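Local coordinates for protein sulfite dehydrogenase (Paracoccus pantotrophus, PDB 2XTS) that oxidises protein-bound sulfane sulfur at a molybdenum-molybdopterin centre and probably passes the electrons on to heme c of its cytochrome partner, at residues T66-F72 / G141-M146; H36-V42 / N54-A60; A116-C120 / A290-N294; R74-I80 / V224-R228. All coordinates share one frame; numbering follows the deposited sequence. Where two conformers were deposited one is given.

Contact 1: residues T66-F72 / G141-M146; sequences TPQGCAF and GMIHNM. With MTE (phosphonic acidmono-(2-amino-5,6-dimercapto-4-oxo-3,7,8a,9,10,10a-hexahydro-4H-8-oxa-1,3,9,10-tetraaza-anthracen-7-ylmethyl)ester), chain E.
The hydroxyl of Thr66 takes the backbone N-H of Asn145, with OG1 and N 2.8 Å apart. Because OG1 lies anti to the carbonyl carbon (chi1 -47°), it sits beside the residue's own amide, which in turn donates to Asn145 O (Thr66 N to O, 2.9 Å) almost dead straight and in the carbonyl plane. Threonine suits the place because its hydroxyl takes the Asn145 N-H, while its backbone N-H serves Asn145 O. Further along, Phe72 is sandwiched. The peptide atoms Met142 C and Ile143 N, at an inverse gamma turn centred on Met142, cover one face, and phosphate oxygen O1P of the molybdopterin stands over the centre of the other. His144, with CB against the methyl of Ala71, carries Met146 CE over its ring, and that CE packs tightly on Ala71 CB at 3.4 Å. From the ring edge, His144 NE2 donates to O3P at 3.0 Å and 177°, while His207 meets the ring edge-to-face. A histidine packed between methyl groups and a second imidazole thus presents its NE2-H to the phosphate, whose negative charge would probably favour the proton on NE2.

Contact 2: residues H36-V42 / N54-A60; sequences HVKRQYV and NFTPIHA
Arg39 and Asn54 run past each other obliquely, the guanidinium and amide planes 26° apart, and the aliphatic part of the arginine does the touching: CD lies 3.8 Å from Asn54 ND2. Asn54 reaches this flank because its CG stands between the backbone N and the carbonyl carbon (chi1 67°). The polar ends look elsewhere: Arg39 forms a salt bridge with Glu206, while Asn54 OD1 accepts from the backbone N of Glu73 and ND2 donates to Val22 O of the second subunit. Were Asn54 replaced by an alanine, the Glu73 N-H and that neighbouring carbonyl would probably lose their mates, and the arginine chain its flank. Between the side-chain pairs the backbones form a single antiparallel bridge, a hydrogen-bonded pair of Gln40 and Phe55. Phe55 N gives to Gln40 O at 3.0 Å, and the return bond from Gln40 N to Phe55 O is weak. The same Gln40 O lies in the plane of the Phe55 ring at its edge, 3.3 Å from CD1, and Val42 CG2 comes obliquely to CE1. At the other end Val37 crosses Pro57 at about a right angle: CG1 meets Pro57 CG at 3.7 Å, whereas CG2 turns to Ala60 CB at 3.6 Å. Pro57, the centre of an inverse gamma turn, also sets its CB 3.5 Å from Lys38 O, and His59 NE2 is hydrogen-bonded to Gly194 O of the cytochrome chain.

Contact 3: residues A116-C120 / A290-N294; sequences AFCEC and AWSGN. With 2MO (molybdenum (IV)oxide), chain F; MTE (phosphonic acidmono-(2-amino-5,6-dimercapto-4-oxo-3,7,8a,9,10,10a-hexahydro-4H-8-oxa-1,3,9,10-tetraaza-anthracen-7-ylmethyl)ester), chain E.
Phe117 and Trp291 bury nearly equal areas and meet as a T-shaped pair. The indole comes edge-on to the phenyl face, CD1 standing over the ring centre, with 4.5 Å between the centroids of the Phe117 ring and the five-membered ring and 61° between their planes. The rim of the phenyl ring lies in plane with Ser292 O and Gly293 N, the oxygen 3.6 Å from Phe117 CE2. On the same indole edge, Trp291 NE1 donates to Glu119 OE1 at 2.8 Å and 171°. The carboxylate is met from above its plane, whereas its oxygen lies close to the indole plane. Glu119 gets there fully extended, CG anti to the backbone N (chi1 -176°), and its OE2 forms a salt bridge with Lys265 and a hydrogen bond with Asn123 ND2, so both carboxylate oxygens have partners. One residue on, Cys120 SG binds molybdenum at 2.4 Å, as do both dithiolene sulfurs, the arrangement of the sulfite oxidase family. The contact lies where strand 112-119, which pairs with 143-152 in the cofactor domain, abuts the end of strand 282-291, between 265-270 and 325-333 in the dimerisation-domain sheet.

Contact 4: residues R74-I80 / V224-R228; sequences RHHSGAI and VKWVR. With MTE (phosphonic acidmono-(2-amino-5,6-dimercapto-4-oxo-3,7,8a,9,10,10a-hexahydro-4H-8-oxa-1,3,9,10-tetraaza-anthracen-7-ylmethyl)ester), chain E; 2MO (molybdenum (IV)oxide), chain F; HEC (heme c), chain K.
Lys225 runs extended through chi2 and then bends at chi3 (-68°), which carries Lys225 NZ to 2.9 Å from Arg74 O. Lys225 NZ also donates to phosphate oxygen O2P of the molybdopterin (MTE O2P) at 2.7 Å; Glu206 O is a third acceptor. Ile80 has CG1 between the backbone N and the carbonyl carbon (chi1 59°), and this branch makes a CH-pi contact with Trp226, 3.5 Å above the centroid of the five-membered ring and only 6° from its normal. With a leucine in place of Trp226, Ile80 CG1 is likely to lose the flat face it rests on, and Lys205 O the indole N-H it accepts. Backbone groups grip the cofactor as well. Arg74 N donates to O2P at 3.1 Å, Lys225 N gives to pterin N1 at 2.9 Å, and Lys225 O accepts from N2. Arg74 NE reaches molybdenum oxygen OT2 at 3.1 Å, and His76 ND1 donates to heme propionate O2D at 3.2 Å, so one short segment faces both redox groups. In the fold, strand 74-75 pairs with 52-53, while segment 224-228 leads into strand 227-233, which lies between 89-93 and 168-173.

In the fold
All four contacts are largely buried, contacts 1 and 3 nearest the middle of the chain and contacts 2 and 4 further out. Contacts 1 and 3 share one sheet, through neighbouring strands 143-152 and 112-119. Contacts 1 and 2 also touch, through Thr56 and the backbone of Gly141 and Ile143. Three contacts meet the molybdenum cofactor with different chemistry: an imidazole N-H at the phosphate in contact 1, a cysteine sulfur on the metal in contact 3, and in contact 4 a lysine and backbone groups on the molybdopterin with an arginine at a metal-bound oxygen. Contact 2 binds no cofactor; its loops join by a single bridge and apolar pairs, with polar groups reaching other chains.

Contact 1: residues T66-F72 / G141-M146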
# COMPACT_ATOMS: atom_id res chain seq x y z
N THR A 66 -2.41 5.24 0.36
CA THR A 66 -1.89 5.82 -0.87
C THR A 66 -0.81 4.91 -1.44
O THR A 66 0.13 4.58 -0.73
CB THR A 66 -1.23 7.20 -0.61
OG1 THR A 66 -2.08 8.02 0.21
CG2 THR A 66 -0.95 7.91 -1.96
N PRO A 67 -0.91 4.54 -2.74
CA PRO A 67 0.22 3.77 -3.33
C PRO A 67 1.47 4.61 -3.30
O PRO A 67 1.47 5.73 -3.78
CB PRO A 67 -0.26 3.49 -4.76
CG PRO A 67 -1.71 3.73 -4.74
CD PRO A 67 -1.95 4.81 -3.75
N GLN A 68 2.55 4.09 -2.76
CA GLN A 68 3.71 4.90 -2.52
C GLN A 68 4.35 5.39 -3.80
O GLN A 68 4.96 6.46 -3.80
CB GLN A 68 4.71 4.21 -1.58
CG GLN A 68 5.00 2.77 -1.88
CD GLN A 68 4.11 1.76 -1.17
OE1 GLN A 68 2.92 2.00 -0.95
NE2 GLN A 68 4.69 0.63 -0.79
N GLY A 69 4.19 4.67 -4.90
CA GLY A 69 4.73 5.13 -6.15
C GLY A 69 4.08 6.39 -6.71
O GLY A 69 4.69 7.07 -7.53
N CYS A 70 2.85 6.69 -6.31
CA CYS A 70 2.24 7.95 -6.72
C CYS A 70 1.92 8.90 -5.58
O CYS A 70 1.22 9.88 -5.77
CB CYS A 70 0.99 7.74 -7.56
SG CYS A 70 -0.37 6.87 -6.79
N ALA A 71 2.48 8.63 -4.42
CA ALA A 71 2.35 9.49 -3.26
C ALA A 71 3.23 10.73 -3.45
O ALA A 71 4.40 10.62 -3.83
CB ALA A 71 2.73 8.74 -2.00
N PHE A 72 2.66 11.90 -3.18
CA PHE A 72 3.33 13.16 -3.49
C PHE A 72 4.70 13.28 -2.84
O PHE A 72 4.99 12.63 -1.82
CB PHE A 72 2.49 14.39 -3.12
CG PHE A 72 2.62 14.86 -1.69
CD1 PHE A 72 2.13 14.14 -0.63
CD2 PHE A 72 3.24 16.06 -1.41
CE1 PHE A 72 2.26 14.59 0.66
CE2 PHE A 72 3.37 16.51 -0.13
CZ PHE A 72 2.89 15.80 0.91
N GLY A 141 -4.15 17.55 -3.35
CA GLY A 141 -3.31 16.37 -3.49
C GLY A 141 -1.90 16.43 -2.90
O GLY A 141 -1.13 15.51 -3.12
N MET A 142 -1.56 17.45 -2.13
CA MET A 142 -0.32 17.43 -1.36
C MET A 142 -0.56 16.66 -0.06
O MET A 142 -0.48 17.20 1.05
CB MET A 142 0.21 18.84 -1.04
CG MET A 142 0.29 19.80 -2.16
SD MET A 142 1.00 21.35 -1.50
CE MET A 142 0.61 22.51 -2.81
N ILE A 143 -0.87 15.36 -0.19
CA ILE A 143 -1.18 14.53 0.93
C ILE A 143 -0.92 13.08 0.53
O ILE A 143 -1.12 12.68 -0.62
CB ILE A 143 -2.67 14.73 1.35
CG1 ILE A 143 -2.96 14.11 2.71
CG2 ILE A 143 -3.66 14.21 0.29
CD1 ILE A 143 -4.20 14.70 3.35
N HIS A 144 -0.53 12.29 1.51
CA HIS A 144 -0.48 10.84 1.37
C HIS A 144 -0.75 10.20 2.72
O HIS A 144 -0.73 10.87 3.75
CB HIS A 144 0.81 10.32 0.68
CG HIS A 144 2.11 10.63 1.34
ND1 HIS A 144 2.42 10.24 2.63
CD2 HIS A 144 3.24 11.17 0.83
CE1 HIS A 144 3.67 10.57 2.88
NE2 HIS A 144 4.19 11.14 1.81
N ASN A 145 -1.04 8.90 2.71
CA ASN A 145 -1.47 8.18 3.89
C ASN A 145 -0.92 6.78 3.82
O ASN A 145 -1.27 6.03 2.95
CB ASN A 145 -2.99 8.17 3.95
CG ASN A 145 -3.58 7.60 5.24
OD1 ASN A 145 -4.08 6.45 5.25
ND2 ASN A 145 -3.59 8.36 6.27
N MET A 146 -0.04 6.46 4.75
CA MET A 146 0.67 5.20 4.73
C MET A 146 0.68 4.56 6.12
O MET A 146 0.54 5.22 7.16
CB MET A 146 2.12 5.38 4.25
CG MET A 146 2.20 6.14 2.96
SD MET A 146 3.86 6.07 2.26
CE MET A 146 3.64 7.14 0.84
N1 MTE E . 12.69 16.63 4.89
C2 MTE E . 13.84 17.05 4.36
N2 MTE E . 15.00 16.56 4.86
N3 MTE E . 13.88 17.91 3.33
C4 MTE E . 12.76 18.43 2.77
O4 MTE E . 12.88 19.22 1.80
N5 MTE E . 10.25 18.57 2.90
C6 MTE E . 9.23 18.52 3.93
C7 MTE E . 9.09 17.17 4.61
N8 MTE E . 10.37 16.69 5.04
C9 MTE E . 11.47 18.05 3.31
C10 MTE E . 11.50 17.11 4.44
C1' MTE E . 7.87 18.96 3.43
S1' MTE E . 7.59 20.67 3.17
C2' MTE E . 6.85 18.09 3.27
S2' MTE E . 5.25 18.61 2.88
C3' MTE E . 7.10 16.61 3.46
O3' MTE E . 8.48 16.27 3.70
C4' MTE E . 6.69 15.85 2.21
O4' MTE E . 6.86 14.44 2.44
P MTE E . 6.89 13.52 1.12
O1P MTE E . 5.47 13.81 0.54
O2P MTE E . 7.94 13.99 0.18
O3P MTE E . 7.00 12.12 1.63

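Contact 2: residues H36-V42 / N54-A60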
# COMPACT_ATOMS: atom_id res chain seq x y z
N HIS A 36 -2.81 7.52 -16.15
CA HIS A 36 -3.26 8.81 -15.58
C HIS A 36 -3.19 8.87 -14.05
O HIS A 36 -3.35 9.93 -13.46
CB HIS A 36 -4.72 9.13 -16.02
CG HIS A 36 -5.69 8.05 -15.68
ND1 HIS A 36 -5.66 6.81 -16.29
CD2 HIS A 36 -6.64 7.98 -14.71
CE1 HIS A 36 -6.59 6.04 -15.75
NE2 HIS A 36 -7.19 6.72 -14.79
N VAL A 37 -3.01 7.73 -13.39
CA VAL A 37 -2.88 7.66 -11.95
C VAL A 37 -1.40 7.79 -11.60
O VAL A 37 -0.69 6.81 -11.44
CB VAL A 37 -3.53 6.39 -11.38
CG1 VAL A 37 -3.52 6.42 -9.85
CG2 VAL A 37 -4.98 6.26 -11.87
N LYS A 38 -0.93 9.03 -11.56
CA LYS A 38 0.48 9.35 -11.39
C LYS A 38 0.59 10.70 -10.74
O LYS A 38 -0.39 11.43 -10.63
CB LYS A 38 1.17 9.37 -12.75
CG LYS A 38 0.62 10.41 -13.71
CD LYS A 38 1.44 10.45 -14.99
CE LYS A 38 0.77 11.31 -16.05
NZ LYS A 38 1.64 11.41 -17.26
N ARG A 39 1.80 11.02 -10.30
CA ARG A 39 2.07 12.34 -9.77
C ARG A 39 2.08 13.34 -10.90
O ARG A 39 2.58 13.06 -11.98
CB ARG A 39 3.43 12.41 -9.11
CG ARG A 39 3.61 11.47 -7.98
CD ARG A 39 5.08 10.96 -8.02
NE ARG A 39 5.39 10.36 -6.78
CZ ARG A 39 6.44 9.60 -6.52
NH1 ARG A 39 6.53 9.20 -5.28
NH2 ARG A 39 7.34 9.23 -7.44
N GLN A 40 1.53 14.52 -10.64
CA GLN A 40 1.56 15.63 -11.58
C GLN A 40 2.36 16.76 -10.98
O GLN A 40 2.37 16.97 -9.77
CB GLN A 40 0.17 16.13 -11.90
CG GLN A 40 -0.74 15.14 -12.63
CD GLN A 40 -0.50 15.04 -14.11
OE1 GLN A 40 0.28 15.79 -14.69
NE2 GLN A 40 -1.19 14.13 -14.73
N TYR A 41 2.94 17.56 -11.86
CA TYR A 41 3.81 18.68 -11.53
C TYR A 41 3.24 19.94 -12.17
O TYR A 41 2.87 19.90 -13.35
CB TYR A 41 5.20 18.35 -12.05
CG TYR A 41 6.20 19.48 -11.97
CD1 TYR A 41 6.56 20.03 -10.76
CD2 TYR A 41 6.81 19.95 -13.10
CE1 TYR A 41 7.48 21.05 -10.69
CE2 TYR A 41 7.74 20.95 -13.05
CZ TYR A 41 8.07 21.50 -11.84
OH TYR A 41 9.01 22.51 -11.82
N VAL A 42 3.12 21.01 -11.39
CA VAL A 42 2.66 22.32 -11.88
C VAL A 42 3.88 23.25 -11.82
O VAL A 42 4.25 23.76 -10.77
CB VAL A 42 1.50 22.90 -11.01
CG1 VAL A 42 1.03 24.25 -11.58
CG2 VAL A 42 0.34 21.92 -10.91
N ASN A 54 4.98 17.97 -5.94
CA ASN A 54 4.09 17.34 -6.92
C ASN A 54 2.86 16.82 -6.19
O ASN A 54 2.75 17.02 -4.97
CB ASN A 54 4.82 16.32 -7.80
CG ASN A 54 5.29 15.10 -7.05
OD1 ASN A 54 4.65 14.67 -6.09
ND2 ASN A 54 6.38 14.47 -7.53
N PHE A 55 1.91 16.23 -6.92
CA PHE A 55 0.58 16.04 -6.38
C PHE A 55 0.10 14.60 -6.53
O PHE A 55 0.20 14.03 -7.61
CB PHE A 55 -0.40 16.97 -7.12
CG PHE A 55 -0.11 18.43 -6.91
CD1 PHE A 55 0.75 19.10 -7.76
CD2 PHE A 55 -0.68 19.10 -5.85
CE1 PHE A 55 1.06 20.44 -7.53
CE2 PHE A 55 -0.39 20.44 -5.64
CZ PHE A 55 0.47 21.09 -6.47
N THR A 56 -0.41 14.04 -5.45
CA THR A 56 -0.98 12.69 -5.46
C THR A 56 -2.28 12.67 -6.27
O THR A 56 -3.08 13.59 -6.14
CB THR A 56 -1.35 12.26 -4.02
OG1 THR A 56 -0.22 12.41 -3.16
CG2 THR A 56 -1.89 10.85 -3.95
N PRO A 57 -2.50 11.63 -7.10
CA PRO A 57 -3.72 11.54 -7.92
C PRO A 57 -4.93 11.11 -7.11
O PRO A 57 -5.56 10.11 -7.44
CB PRO A 57 -3.34 10.51 -8.98
CG PRO A 57 -2.39 9.63 -8.30
CD PRO A 57 -1.55 10.55 -7.44
N ILE A 58 -5.30 11.91 -6.11
CA ILE A 58 -6.41 11.56 -5.24
C ILE A 58 -7.77 11.53 -5.94
O ILE A 58 -8.69 10.99 -5.40
CB ILE A 58 -6.47 12.45 -3.98
CG1 ILE A 58 -6.66 13.93 -4.33
CG2 ILE A 58 -5.24 12.22 -3.09
CD1 ILE A 58 -7.12 14.77 -3.17
N HIS A 59 -7.92 12.12 -7.12
CA HIS A 59 -9.15 11.98 -7.87
C HIS A 59 -9.44 10.54 -8.25
O HIS A 59 -10.59 10.16 -8.39
CB HIS A 59 -9.08 12.84 -9.12
CG HIS A 59 -8.03 12.41 -10.09
ND1 HIS A 59 -6.69 12.45 -9.79
CD2 HIS A 59 -8.12 12.03 -11.39
CE1 HIS A 59 -6.00 12.05 -10.83
NE2 HIS A 59 -6.84 11.80 -11.83
N ALA A 60 -8.39 9.75 -8.49
CA ALA A 60 -8.53 8.42 -9.07
C ALA A 60 -8.42 7.30 -8.06
O ALA A 60 -8.76 6.17 -8.37
CB ALA A 60 -7.49 8.21 -10.17

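Contact 3: residues A116-C120 / A290-N294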
# COMPACT_ATOMS: atom_id res chain seq x y z
N ALA A 116 -0.96 7.17 9.26
CA ALA A 116 -1.06 8.62 9.41
C ALA A 116 -0.97 9.32 8.10
O ALA A 116 -0.18 8.94 7.23
CB ALA A 116 0.06 9.13 10.32
N PHE A 117 -1.73 10.40 7.99
CA PHE A 117 -1.64 11.24 6.83
C PHE A 117 -0.51 12.25 6.99
O PHE A 117 -0.30 12.84 8.07
CB PHE A 117 -2.98 11.98 6.54
CG PHE A 117 -3.32 13.09 7.52
CD1 PHE A 117 -2.76 14.36 7.39
CD2 PHE A 117 -4.21 12.87 8.56
CE1 PHE A 117 -3.08 15.38 8.28
CE2 PHE A 117 -4.50 13.87 9.43
CZ PHE A 117 -3.92 15.12 9.31
N CYS A 118 0.21 12.46 5.88
CA CYS A 118 1.22 13.51 5.76
C CYS A 118 0.64 14.53 4.80
O CYS A 118 0.52 14.24 3.61
CB CYS A 118 2.51 12.93 5.21
SG CYS A 118 3.81 14.16 4.97
N GLU A 119 0.19 15.68 5.32
CA GLU A 119 -0.40 16.74 4.51
C GLU A 119 0.54 17.93 4.54
O GLU A 119 0.86 18.46 5.60
CB GLU A 119 -1.78 17.15 4.99
CG GLU A 119 -2.41 18.18 4.07
CD GLU A 119 -3.79 18.66 4.48
OE1 GLU A 119 -4.17 18.50 5.67
OE2 GLU A 119 -4.46 19.23 3.58
N CYS A 120 0.99 18.36 3.37
CA CYS A 120 1.80 19.58 3.31
C CYS A 120 0.99 20.76 3.86
O CYS A 120 -0.19 20.90 3.59
CB CYS A 120 2.18 19.85 1.87
SG CYS A 120 3.32 21.26 1.68
N ALA A 290 -11.70 12.41 4.17
CA ALA A 290 -11.75 13.33 5.32
C ALA A 290 -10.62 12.95 6.27
O ALA A 290 -10.23 11.77 6.32
CB ALA A 290 -13.08 13.23 6.02
N TRP A 291 -10.12 13.91 7.03
CA TRP A 291 -9.01 13.66 7.92
C TRP A 291 -8.89 14.82 8.92
O TRP A 291 -9.37 15.91 8.65
CB TRP A 291 -7.70 13.49 7.14
CG TRP A 291 -7.26 14.66 6.31
CD1 TRP A 291 -6.35 15.59 6.68
CD2 TRP A 291 -7.69 15.03 4.99
NE1 TRP A 291 -6.16 16.50 5.70
CE2 TRP A 291 -6.98 16.20 4.65
CE3 TRP A 291 -8.60 14.50 4.07
CZ2 TRP A 291 -7.13 16.83 3.41
CZ3 TRP A 291 -8.74 15.13 2.85
CH2 TRP A 291 -8.01 16.28 2.53
N SER A 292 -8.24 14.58 10.05
CA SER A 292 -8.00 15.60 11.04
C SER A 292 -6.76 15.31 11.84
O SER A 292 -6.59 14.19 12.33
CB SER A 292 -9.16 15.69 12.01
OG SER A 292 -8.90 16.70 12.95
N GLY A 293 -5.93 16.34 12.06
CA GLY A 293 -4.81 16.22 12.95
C GLY A 293 -5.18 16.23 14.41
O GLY A 293 -4.34 16.02 15.25
N ASN A 294 -6.44 16.54 14.71
CA ASN A 294 -6.92 16.60 16.09
C ASN A 294 -7.64 15.33 16.55
O ASN A 294 -8.18 15.31 17.66
CB ASN A 294 -7.81 17.84 16.27
CG ASN A 294 -7.01 19.13 16.26
OD1 ASN A 294 -7.28 20.06 15.48
ND2 ASN A 294 -6.01 19.20 17.10
MO 2MO F . 5.24 20.98 3.06
OT1 2MO F . 4.63 21.38 4.70
OT2 2MO F . 5.81 22.56 2.05
N1 MTE E . 12.69 16.63 4.89
C2 MTE E . 13.84 17.05 4.36
N2 MTE E . 15.00 16.56 4.86
N3 MTE E . 13.88 17.91 3.33
C4 MTE E . 12.76 18.43 2.77
O4 MTE E . 12.88 19.22 1.80
N5 MTE E . 10.25 18.57 2.90
C6 MTE E . 9.23 18.52 3.93
C7 MTE E . 9.09 17.17 4.61
N8 MTE E . 10.37 16.69 5.04
C9 MTE E . 11.47 18.05 3.31
C10 MTE E . 11.50 17.11 4.44
C1' MTE E . 7.87 18.96 3.43
S1' MTE E . 7.59 20.67 3.17
C2' MTE E . 6.85 18.09 3.27
S2' MTE E . 5.25 18.61 2.88
C3' MTE E . 7.10 16.61 3.46
O3' MTE E . 8.48 16.27 3.70
C4' MTE E . 6.69 15.85 2.21
O4' MTE E . 6.86 14.44 2.44
P MTE E . 6.89 13.52 1.12
O1P MTE E . 5.47 13.81 0.54
O2P MTE E . 7.94 13.99 0.18
O3P MTE E . 7.00 12.12 1.63

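Contact 4: residues R74-I80 / V224-R228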
# COMPACT_ATOMS: atom_id res chain seq x y z
N ARG A 74 7.58 16.39 -1.67
CA ARG A 74 7.97 17.80 -1.46
C ARG A 74 9.43 17.78 -1.00
O ARG A 74 9.76 17.19 0.03
CB ARG A 74 7.07 18.52 -0.45
CG ARG A 74 7.00 20.03 -0.62
CD ARG A 74 8.28 20.76 -0.33
NE ARG A 74 7.96 22.17 -0.10
CZ ARG A 74 8.65 23.20 -0.55
NH1 ARG A 74 9.75 23.04 -1.30
NH2 ARG A 74 8.21 24.42 -0.27
N HIS A 75 10.29 18.41 -1.79
CA HIS A 75 11.72 18.55 -1.47
C HIS A 75 12.13 20.01 -1.48
O HIS A 75 11.47 20.83 -2.11
CB HIS A 75 12.61 17.84 -2.51
CG HIS A 75 12.13 16.49 -2.85
ND1 HIS A 75 11.91 16.03 -4.14
CD2 HIS A 75 11.74 15.51 -2.02
CE1 HIS A 75 11.45 14.78 -4.07
NE2 HIS A 75 11.35 14.45 -2.79
N HIS A 76 13.24 20.31 -0.82
CA HIS A 76 13.83 21.64 -0.87
C HIS A 76 15.22 21.66 -1.52
O HIS A 76 15.66 22.72 -1.97
CB HIS A 76 13.89 22.29 0.52
CG HIS A 76 12.55 22.52 1.15
ND1 HIS A 76 11.95 23.76 1.31
CD2 HIS A 76 11.69 21.62 1.68
CE1 HIS A 76 10.77 23.58 1.90
NE2 HIS A 76 10.60 22.30 2.13
N SER A 77 15.89 20.50 -1.61
CA SER A 77 17.14 20.38 -2.38
C SER A 77 17.17 19.05 -3.13
O SER A 77 18.22 18.50 -3.38
CB SER A 77 18.39 20.56 -1.53
OG SER A 77 18.50 19.58 -0.52
N GLY A 78 15.98 18.58 -3.52
CA GLY A 78 15.80 17.35 -4.29
C GLY A 78 15.78 16.09 -3.43
O GLY A 78 16.03 16.12 -2.23
N ALA A 79 15.46 14.97 -4.07
CA ALA A 79 15.39 13.67 -3.42
C ALA A 79 16.77 13.06 -3.46
O ALA A 79 17.27 12.73 -4.53
CB ALA A 79 14.39 12.78 -4.15
N ILE A 80 17.39 12.88 -2.29
CA ILE A 80 18.77 12.37 -2.24
C ILE A 80 18.82 10.87 -2.09
O ILE A 80 17.89 10.24 -1.58
CB ILE A 80 19.57 13.03 -1.08
CG1 ILE A 80 18.90 12.77 0.28
CG2 ILE A 80 19.71 14.54 -1.34
CD1 ILE A 80 19.83 13.03 1.48
N VAL A 224 10.50 15.30 8.85
CA VAL A 224 11.85 15.44 8.32
C VAL A 224 12.29 14.11 7.67
O VAL A 224 12.28 13.05 8.31
CB VAL A 224 12.83 15.90 9.42
CG1 VAL A 224 14.25 15.98 8.86
CG2 VAL A 224 12.42 17.23 10.01
N LYS A 225 12.70 14.19 6.41
CA LYS A 225 13.16 13.04 5.65
C LYS A 225 14.68 12.91 5.72
O LYS A 225 15.41 13.88 5.94
CB LYS A 225 12.71 13.21 4.19
CG LYS A 225 11.24 13.06 4.00
CD LYS A 225 10.79 13.14 2.54
CE LYS A 225 10.95 14.50 1.91
NZ LYS A 225 10.58 14.44 0.48
N TRP A 226 15.15 11.68 5.51
CA TRP A 226 16.59 11.38 5.55
C TRP A 226 17.18 11.91 6.85
O TRP A 226 18.23 12.54 6.88
CB TRP A 226 17.34 11.97 4.31
CG TRP A 226 16.61 11.78 3.01
CD1 TRP A 226 16.53 10.62 2.31
CD2 TRP A 226 15.92 12.76 2.24
NE1 TRP A 226 15.81 10.81 1.16
CE2 TRP A 226 15.41 12.11 1.10
CE3 TRP A 226 15.69 14.13 2.38
CZ2 TRP A 226 14.64 12.77 0.15
CZ3 TRP A 226 14.95 14.78 1.42
CH2 TRP A 226 14.42 14.10 0.32
N VAL A 227 16.48 11.65 7.97
CA VAL A 227 16.79 12.33 9.22
C VAL A 227 18.19 11.95 9.70
O VAL A 227 18.52 10.78 9.79
CB VAL A 227 15.74 12.06 10.32
CG1 VAL A 227 15.76 13.21 11.35
CG2 VAL A 227 14.38 12.02 9.78
N ARG A 228 19.01 12.96 9.99
CA ARG A 228 20.39 12.71 10.41
C ARG A 228 20.73 13.11 11.84
O ARG A 228 21.69 12.60 12.41
CB ARG A 228 21.38 13.41 9.47
CG ARG A 228 21.66 14.86 9.78
CD ARG A 228 22.78 15.37 8.95
NE ARG A 228 23.20 16.70 9.39
CZ ARG A 228 24.17 17.41 8.83
NH1 ARG A 228 24.80 16.96 7.74
NH2 ARG A 228 24.51 18.58 9.35
N1 MTE E . 12.69 16.63 4.89
C2 MTE E . 13.84 17.05 4.36
N2 MTE E . 15.00 16.56 4.86
N3 MTE E . 13.88 17.91 3.33
C4 MTE E . 12.76 18.43 2.77
O4 MTE E . 12.88 19.22 1.80
N5 MTE E . 10.25 18.57 2.90
C6 MTE E . 9.23 18.52 3.93
C7 MTE E . 9.09 17.17 4.61
N8 MTE E . 10.37 16.69 5.04
C9 MTE E . 11.47 18.05 3.31
C10 MTE E . 11.50 17.11 4.44
C1' MTE E . 7.87 18.96 3.43
S1' MTE E . 7.59 20.67 3.17
C2' MTE E . 6.85 18.09 3.27
S2' MTE E . 5.25 18.61 2.88
C3' MTE E . 7.10 16.61 3.46
O3' MTE E . 8.48 16.27 3.70
C4' MTE E . 6.69 15.85 2.21
O4' MTE E . 6.86 14.44 2.44
P MTE E . 6.89 13.52 1.12
O1P MTE E . 5.47 13.81 0.54
O2P MTE E . 7.94 13.99 0.18
O3P MTE E . 7.00 12.12 1.63
MO 2MO F . 5.24 20.98 3.06
OT1 2MO F . 4.63 21.38 4.70
OT2 2MO F . 5.81 22.56 2.05
FE HEC K . 19.85 31.42 -1.94
CHA HEC K . 16.84 30.91 -0.46
CHB HEC K . 20.84 33.29 0.73
CHC HEC K . 22.93 31.62 -3.26
CHD HEC K . 18.69 30.14 -4.83
NA HEC K . 19.01 31.99 -0.20
C1A HEC K . 17.72 31.72 0.19
C2A HEC K . 17.45 32.40 1.44
C3A HEC K . 18.57 33.06 1.76
C4A HEC K . 19.56 32.80 0.74
CMA HEC K . 18.84 33.94 3.00
CAA HEC K . 16.10 32.34 2.20
CBA HEC K . 15.09 33.33 1.62
CGA HEC K . 13.81 33.37 2.39
O1A HEC K . 13.38 32.35 2.94
O2A HEC K . 13.27 34.50 2.46
NB HEC K . 21.56 32.23 -1.37
C1B HEC K . 21.80 32.96 -0.21
C2B HEC K . 23.22 33.19 -0.09
C3B HEC K . 23.81 32.76 -1.22
C4B HEC K . 22.78 32.13 -2.01
CMB HEC K . 23.84 34.04 1.04
CAB HEC K . 25.28 32.77 -1.58
CBB HEC K . 26.11 32.12 -0.43
NC HEC K . 20.65 30.95 -3.74
C1C HEC K . 21.95 31.16 -4.10
C2C HEC K . 22.13 30.75 -5.47
C3C HEC K . 20.93 30.32 -5.91
C4C HEC K . 19.99 30.50 -4.84
CMC HEC K . 23.47 30.78 -6.23
CAC HEC K . 20.47 29.84 -7.28
CBC HEC K . 21.28 28.85 -8.05
ND HEC K . 18.09 30.65 -2.52
C1D HEC K . 17.86 30.06 -3.75
C2D HEC K . 16.57 29.41 -3.76
C3D HEC K . 16.03 29.62 -2.40
C4D HEC K . 16.99 30.41 -1.71
CMD HEC K . 15.91 28.57 -4.84
CAD HEC K . 14.69 29.09 -1.91
CBD HEC K . 14.90 27.71 -1.30
CGD HEC K . 13.65 27.12 -0.71
O1D HEC K . 12.63 27.84 -0.57
O2D HEC K . 13.71 25.95 -0.29